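Local coordinates for protein serpin-ZX (Arabidopsis thaliana, PDB 3LE2) that inhibits target proteases, among them metacaspase-9, through cleavage of its reactive center loop and covalent trapping of the enzyme, and restrains programmed cell death, at residues H368-L372 with F384-V389; L71-S76 with D118-A122. All coordinates share one frame; numbering follows the deposited sequence.

In the fold
From the N terminus, contact 2 comes first: the chain leaves helix 68-83, runs through strand 93-103 and returns along helix 110-119, so that 118-122 meets 71-76 and closes a loop of 41 residues. Contact 1 follows near the C terminus, where only 11 residues separate 368-372 from 384-389 in a beta hairpin. The two are in series, neither nested nor crossed, with centres 29 Å apart on opposite sides of the centre of the chain and nearest atoms about 13 Å apart. Contact 2 joins helix 68-83 to the exit from helix 110-119; contact 1 ties together the last two strands, after the reactive center loop (339-363).

Contact 1: residues H368-L372 with F384-V389; sequences HPFLL and FIGQVV
Val388 sets its CB over one face of the Phe370 ring, 4.0 Å from the ring centroid and 25° off the ring normal, a CH-pi contact displaced toward the rim. The two side chains lie side by side and point the same way, as expected for an antiparallel hydrogen-bonded pair. With CG between the backbone N and the carbonyl carbon (chi1 50°), the Phe370 ring swings to the Val388 side, and CZ approaches Val388 CB to 3.6 Å. Leu372 comes to the same valine obliquely from further along its strand, its CD1 directed at Val388 CG2; how closely they approach is doubtful, because Leu372 has a second conformer. Gly386, paired with Leu372, adds no side chain to this face. On the opposite face, the side chains of Leu371 and Gln387 belong to a non-hydrogen-bonded pair, and Leu371 CD2 reaches 3.5 Å from Gly386 O. Pro369 CB meets Val389 CG1 at the loop end.

Backbone bonds fix this register. Val388 N to Phe370 O is 3.1 Å, whereas the return bond from Phe370 N to Val388 O is weak. Leu372 N to Gly386 O is 2.8 Å, and Gly386 N donates to Leu372 O in return.

Strands 370-376 and 382-388 are neighbours in the serpin's sheet B. Phe282 of strand 277-289 touches Phe370, Leu372 and Val388, while helix 249-258 packs on Leu371 and Gln387, and helix 5-25 on Ile385 and Gln387. All the touching residues are buried, and the chemistry divides accordingly: the Phe370, Leu372 and Val388 face is apolar, the other mixes Leu371 with the Gln387 amide, whose NE2 is satisfied by Ser31 O, and beyond the four inter-strand bonds Leu371 pairs with Tyr241, Gln387 with Val33, and Val389 N with Asn32 OD1.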
loop_
_atom_site.group_PDB
_atom_site.type_symbol
_atom_site.label_atom_id
_atom_site.label_comp_id
_atom_site.label_asym_id
_atom_site.label_seq_id
_atom_site.Cartn_x
_atom_site.Cartn_y
_atom_site.Cartn_z
ATOM N N HIS A 368 0.940 -14.721 -15.866
ATOM C CA HIS A 368 -0.362 -14.936 -15.253
ATOM C C HIS A 368 -0.407 -14.157 -13.942
ATOM O O HIS A 368 0.611 -13.620 -13.523
ATOM C CB HIS A 368 -0.636 -16.427 -15.054
ATOM C CG HIS A 368 0.459 -17.153 -14.342
ATOM N ND1 HIS A 368 1.649 -17.491 -14.955
ATOM C CD2 HIS A 368 0.544 -17.621 -13.072
ATOM C CE1 HIS A 368 2.423 -18.127 -14.094
ATOM N NE2 HIS A 368 1.775 -18.221 -12.944
ATOM N N PRO A 369 -1.592 -14.055 -13.316
ATOM C CA PRO A 369 -1.755 -13.192 -12.135
ATOM C C PRO A 369 -0.835 -13.493 -10.953
ATOM O O PRO A 369 -0.623 -14.642 -10.574
ATOM C CB PRO A 369 -3.219 -13.403 -11.750
ATOM C CG PRO A 369 -3.877 -13.676 -13.071
ATOM C CD PRO A 369 -2.887 -14.548 -13.807
ATOM N N PHE A 370 -0.307 -12.421 -10.374
ATOM C CA PHE A 370 0.624 -12.503 -9.267
ATOM C C PHE A 370 0.295 -11.424 -8.251
ATOM O O PHE A 370 -0.407 -10.461 -8.573
ATOM C CB PHE A 370 2.068 -12.353 -9.764
ATOM C CG PHE A 370 2.301 -11.159 -10.678
ATOM C CD1 PHE A 370 2.130 -11.272 -12.051
ATOM C CD2 PHE A 370 2.755 -9.951 -10.170
ATOM C CE1 PHE A 370 2.363 -10.185 -12.909
ATOM C CE2 PHE A 370 2.993 -8.856 -11.019
ATOM C CZ PHE A 370 2.801 -8.978 -12.393
ATOM N N LEU A 371 0.779 -11.600 -7.023
ATOM C CA LEU A 371 0.643 -10.573 -6.007
ATOM C C LEU A 371 1.831 -9.650 -6.057
ATOM O O LEU A 371 2.884 -10.003 -6.584
ATOM C CB LEU A 371 0.558 -11.169 -4.604
ATOM C CG LEU A 371 -0.763 -11.822 -4.223
ATOM C CD1 LEU A 371 -0.641 -12.458 -2.854
ATOM C CD2 LEU A 371 -1.895 -10.784 -4.264
ATOM N N LEU A 372 1.640 -8.451 -5.512
ATOM C CA LEU A 372 2.664 -7.420 -5.457
ATOM C C LEU A 372 2.762 -6.892 -4.043
ATOM O O LEU A 372 1.742 -6.681 -3.384
ATOM C CB LEU A 372 2.284 -6.236 -6.351
ATOM C CG LEU A 372 2.354 -6.368 -7.866
ATOM C CD1 LEU A 372 1.966 -5.034 -8.490
ATOM C CD2 LEU A 372 3.748 -6.787 -8.281
ATOM N N PHE A 384 2.821 -0.787 -0.114
ATOM C CA PHE A 384 1.760 -1.169 -1.048
ATOM C C PHE A 384 1.582 -2.670 -1.072
ATOM O O PHE A 384 2.562 -3.413 -1.007
ATOM C CB PHE A 384 2.098 -0.743 -2.491
ATOM C CG PHE A 384 2.141 0.744 -2.711
ATOM C CD1 PHE A 384 0.974 1.497 -2.694
ATOM C CD2 PHE A 384 3.347 1.384 -2.982
ATOM C CE1 PHE A 384 1.011 2.869 -2.922
ATOM C CE2 PHE A 384 3.389 2.753 -3.203
ATOM C CZ PHE A 384 2.218 3.498 -3.170
ATOM N N ILE A 385 0.330 -3.101 -1.181
ATOM C CA ILE A 385 -0.011 -4.470 -1.552
ATOM C C ILE A 385 -0.946 -4.396 -2.759
ATOM O O ILE A 385 -1.796 -3.512 -2.840
ATOM C CB ILE A 385 -0.733 -5.217 -0.410
ATOM C CG1 ILE A 385 0.116 -5.209 0.858
ATOM C CG2 ILE A 385 -1.094 -6.658 -0.831
ATOM C CD1 ILE A 385 -0.580 -5.808 2.066
ATOM N N GLY A 386 -0.786 -5.312 -3.706
ATOM C CA GLY A 386 -1.625 -5.282 -4.891
ATOM C C GLY A 386 -1.690 -6.616 -5.610
ATOM O O GLY A 386 -0.993 -7.576 -5.262
ATOM N N GLN A 387 -2.537 -6.673 -6.622
ATOM C CA GLN A 387 -2.584 -7.825 -7.500
ATOM C C GLN A 387 -2.643 -7.325 -8.930
ATOM O O GLN A 387 -3.363 -6.371 -9.226
ATOM C CB GLN A 387 -3.799 -8.693 -7.195
ATOM C CG GLN A 387 -5.149 -8.157 -7.669
ATOM C CD GLN A 387 -6.222 -9.220 -7.540
ATOM O OE1 GLN A 387 -5.992 -10.265 -6.923
ATOM N NE2 GLN A 387 -7.394 -8.977 -8.135
ATOM N N VAL A 388 -1.861 -7.955 -9.801
ATOM C CA VAL A 388 -1.905 -7.693 -11.234
ATOM C C VAL A 388 -2.615 -8.875 -11.870
ATOM O O VAL A 388 -2.069 -9.983 -11.928
ATOM C CB VAL A 388 -0.480 -7.542 -11.828
ATOM C CG1 VAL A 388 -0.539 -7.249 -13.314
ATOM C CG2 VAL A 388 0.272 -6.430 -11.116
ATOM N N VAL A 389 -3.858 -8.656 -12.290
ATOM C CA VAL A 389 -4.649 -9.709 -12.928
ATOM C C VAL A 389 -4.838 -9.420 -14.406
ATOM O O VAL A 389 -5.248 -10.293 -15.162
ATOM C CB VAL A 389 -6.026 -9.917 -12.245
ATOM C CG1 VAL A 389 -5.850 -10.509 -10.839
ATOM C CG2 VAL A 389 -6.821 -8.610 -12.201
#

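Contact 2: residues L71-S76 with D118-A122; sequences LNSFSS and DSYKA
A polar helix-to-turn contact joins helix 68-83 to the segment 118-122 that leads out of helix 110-119, in the helical part of the serpin, with Tyr120 reaching from the turn to the side of helix 68-83. The evidence is one hydrogen bond and a few close approaches, with 248 Å² buried in all. Tyr120 OH donates to Asn72 OD1 at 2.7 Å, and the phenol oxygen lies in the carbonyl plane on a lone pair, with a C=O...donor angle of 142°. Asn72 OD1 sits at the edge of the ring, near its plane. The amide and ring planes are nevertheless 86° apart, so the two groups cross rather than stack. On the asparagine, CG lies beside the backbone N and anti to the carbonyl carbon (chi1 -69°), a setting that brings the amide to the hydroxyl.

Three residues on, Ser75 meets the same ring. Its OG lies 3.3 Å from Tyr120 CE1 and its CB is 3.5 Å from that carbon, with CD1 next nearest to both. The hydrogen bond thus anchors the hydroxyl, while Ser75 packs against the ring and probably limits its movement.

Nearer the backbone, Ser76 CB comes 3.4 Å from Ser119 O, and the CA atoms of Ser76 and Ser119 are 5.0 Å apart, consistent with the small serine side chains at both positions. Ser119 CB also lies 4.0 Å from Asn72 O, the carbonyl that accepts the backbone N-H of Ser76.

Tyr120 also touches Ser45 and Ile46 of helix 37-49. Leu71 packs on that helix and on helix 54-63, Phe74 turns to helix 5-25, and just beyond the tyrosine the chain enters strand 123-127.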
loop_
_atom_site.group_PDB
_atom_site.type_symbol
_atom_site.label_atom_id
_atom_site.label_comp_id
_atom_site.label_asym_id
_atom_site.label_seq_id
_atom_site.Cartn_x
_atom_site.Cartn_y
_atom_site.Cartn_z
ATOM N N LEU A 71 0.689 4.208 19.112
ATOM C CA LEU A 71 0.335 4.464 17.723
ATOM C C LEU A 71 0.925 5.776 17.260
ATOM O O LEU A 71 1.620 5.817 16.242
ATOM C CB LEU A 71 -1.168 4.488 17.525
ATOM C CG LEU A 71 -1.843 3.129 17.536
ATOM C CD1 LEU A 71 -3.371 3.303 17.479
ATOM C CD2 LEU A 71 -1.318 2.278 16.386
ATOM N N ASN A 72 0.645 6.842 18.014
ATOM C CA ASN A 72 1.068 8.196 17.646
ATOM C C ASN A 72 2.553 8.260 17.291
ATOM O O ASN A 72 2.931 8.832 16.268
ATOM C CB ASN A 72 0.742 9.198 18.765
ATOM C CG ASN A 72 -0.758 9.439 18.929
ATOM O OD1 ASN A 72 -1.559 9.133 18.037
ATOM N ND2 ASN A 72 -1.143 10.000 20.074
ATOM N N SER A 73 3.376 7.644 18.139
ATOM C CA SER A 73 4.823 7.641 17.985
ATOM C C SER A 73 5.284 6.792 16.818
ATOM O O SER A 73 6.191 7.179 16.086
ATOM C CB SER A 73 5.489 7.091 19.258
ATOM O OG SER A 73 5.053 7.784 20.408
ATOM N N PHE A 74 4.701 5.606 16.684
ATOM C CA PHE A 74 5.061 4.713 15.591
ATOM C C PHE A 74 4.826 5.460 14.282
ATOM O O PHE A 74 5.615 5.374 13.343
ATOM C CB PHE A 74 4.237 3.424 15.662
ATOM C CG PHE A 74 4.389 2.528 14.462
ATOM C CD1 PHE A 74 5.571 1.861 14.223
ATOM C CD2 PHE A 74 3.334 2.335 13.587
ATOM C CE1 PHE A 74 5.705 1.021 13.128
ATOM C CE2 PHE A 74 3.464 1.505 12.489
ATOM C CZ PHE A 74 4.650 0.845 12.258
ATOM N N SER A 75 3.750 6.232 14.241
ATOM C CA SER A 75 3.453 7.016 13.059
ATOM C C SER A 75 4.522 8.081 12.797
ATOM O O SER A 75 5.140 8.098 11.732
ATOM C CB SER A 75 2.079 7.661 13.187
ATOM O OG SER A 75 1.632 8.092 11.916
ATOM N N SER A 76 4.755 8.955 13.773
ATOM C CA SER A 76 5.653 10.091 13.560
ATOM C C SER A 76 7.130 9.718 13.498
ATOM O O SER A 76 7.914 10.365 12.797
ATOM C CB SER A 76 5.433 11.163 14.628
ATOM O OG SER A 76 5.588 10.616 15.923
ATOM N N ASP A 118 0.756 17.507 14.260
ATOM C CA ASP A 118 2.093 17.213 14.788
ATOM C C ASP A 118 2.572 15.775 14.564
ATOM O O ASP A 118 3.648 15.538 13.999
ATOM C CB ASP A 118 2.147 17.537 16.283
ATOM C CG ASP A 118 1.932 19.010 16.570
ATOM O OD1 ASP A 118 2.451 19.861 15.807
ATOM O OD2 ASP A 118 1.248 19.316 17.572
ATOM N N SER A 119 1.790 14.813 15.033
ATOM C CA SER A 119 2.183 13.416 14.883
ATOM C C SER A 119 1.909 12.893 13.472
ATOM O O SER A 119 2.491 11.897 13.051
ATOM C CB SER A 119 1.469 12.539 15.918
ATOM O OG SER A 119 1.796 12.918 17.248
ATOM N N TYR A 120 1.039 13.574 12.732
ATOM C CA TYR A 120 0.504 12.996 11.506
ATOM C C TYR A 120 0.666 13.868 10.270
ATOM O O TYR A 120 0.532 13.377 9.148
ATOM C CB TYR A 120 -0.968 12.618 11.701
ATOM C CG TYR A 120 -1.167 11.509 12.703
ATOM C CD1 TYR A 120 -0.948 10.190 12.353
ATOM C CD2 TYR A 120 -1.564 11.782 14.001
ATOM C CE1 TYR A 120 -1.122 9.173 13.265
ATOM C CE2 TYR A 120 -1.746 10.782 14.911
ATOM C CZ TYR A 120 -1.517 9.475 14.543
ATOM O OH TYR A 120 -1.683 8.459 15.454
ATOM N N LYS A 121 0.958 15.150 10.473
ATOM C CA LYS A 121 1.064 16.089 9.361
ATOM C C LYS A 121 -0.199 16.017 8.510
ATOM O O LYS A 121 -0.147 15.964 7.279
ATOM C CB LYS A 121 2.316 15.798 8.534
ATOM C CG LYS A 121 3.589 15.919 9.361
ATOM C CD LYS A 121 4.839 15.621 8.557
ATOM C CE LYS A 121 5.923 15.026 9.452
ATOM N NZ LYS A 121 5.960 15.674 10.799
ATOM N N ALA A 122 -1.335 16.028 9.197
ATOM C CA ALA A 122 -2.627 15.775 8.588
ATOM C C ALA A 122 -3.521 16.989 8.765
ATOM O O ALA A 122 -3.591 17.561 9.848
ATOM C CB ALA A 122 -3.270 14.539 9.220
#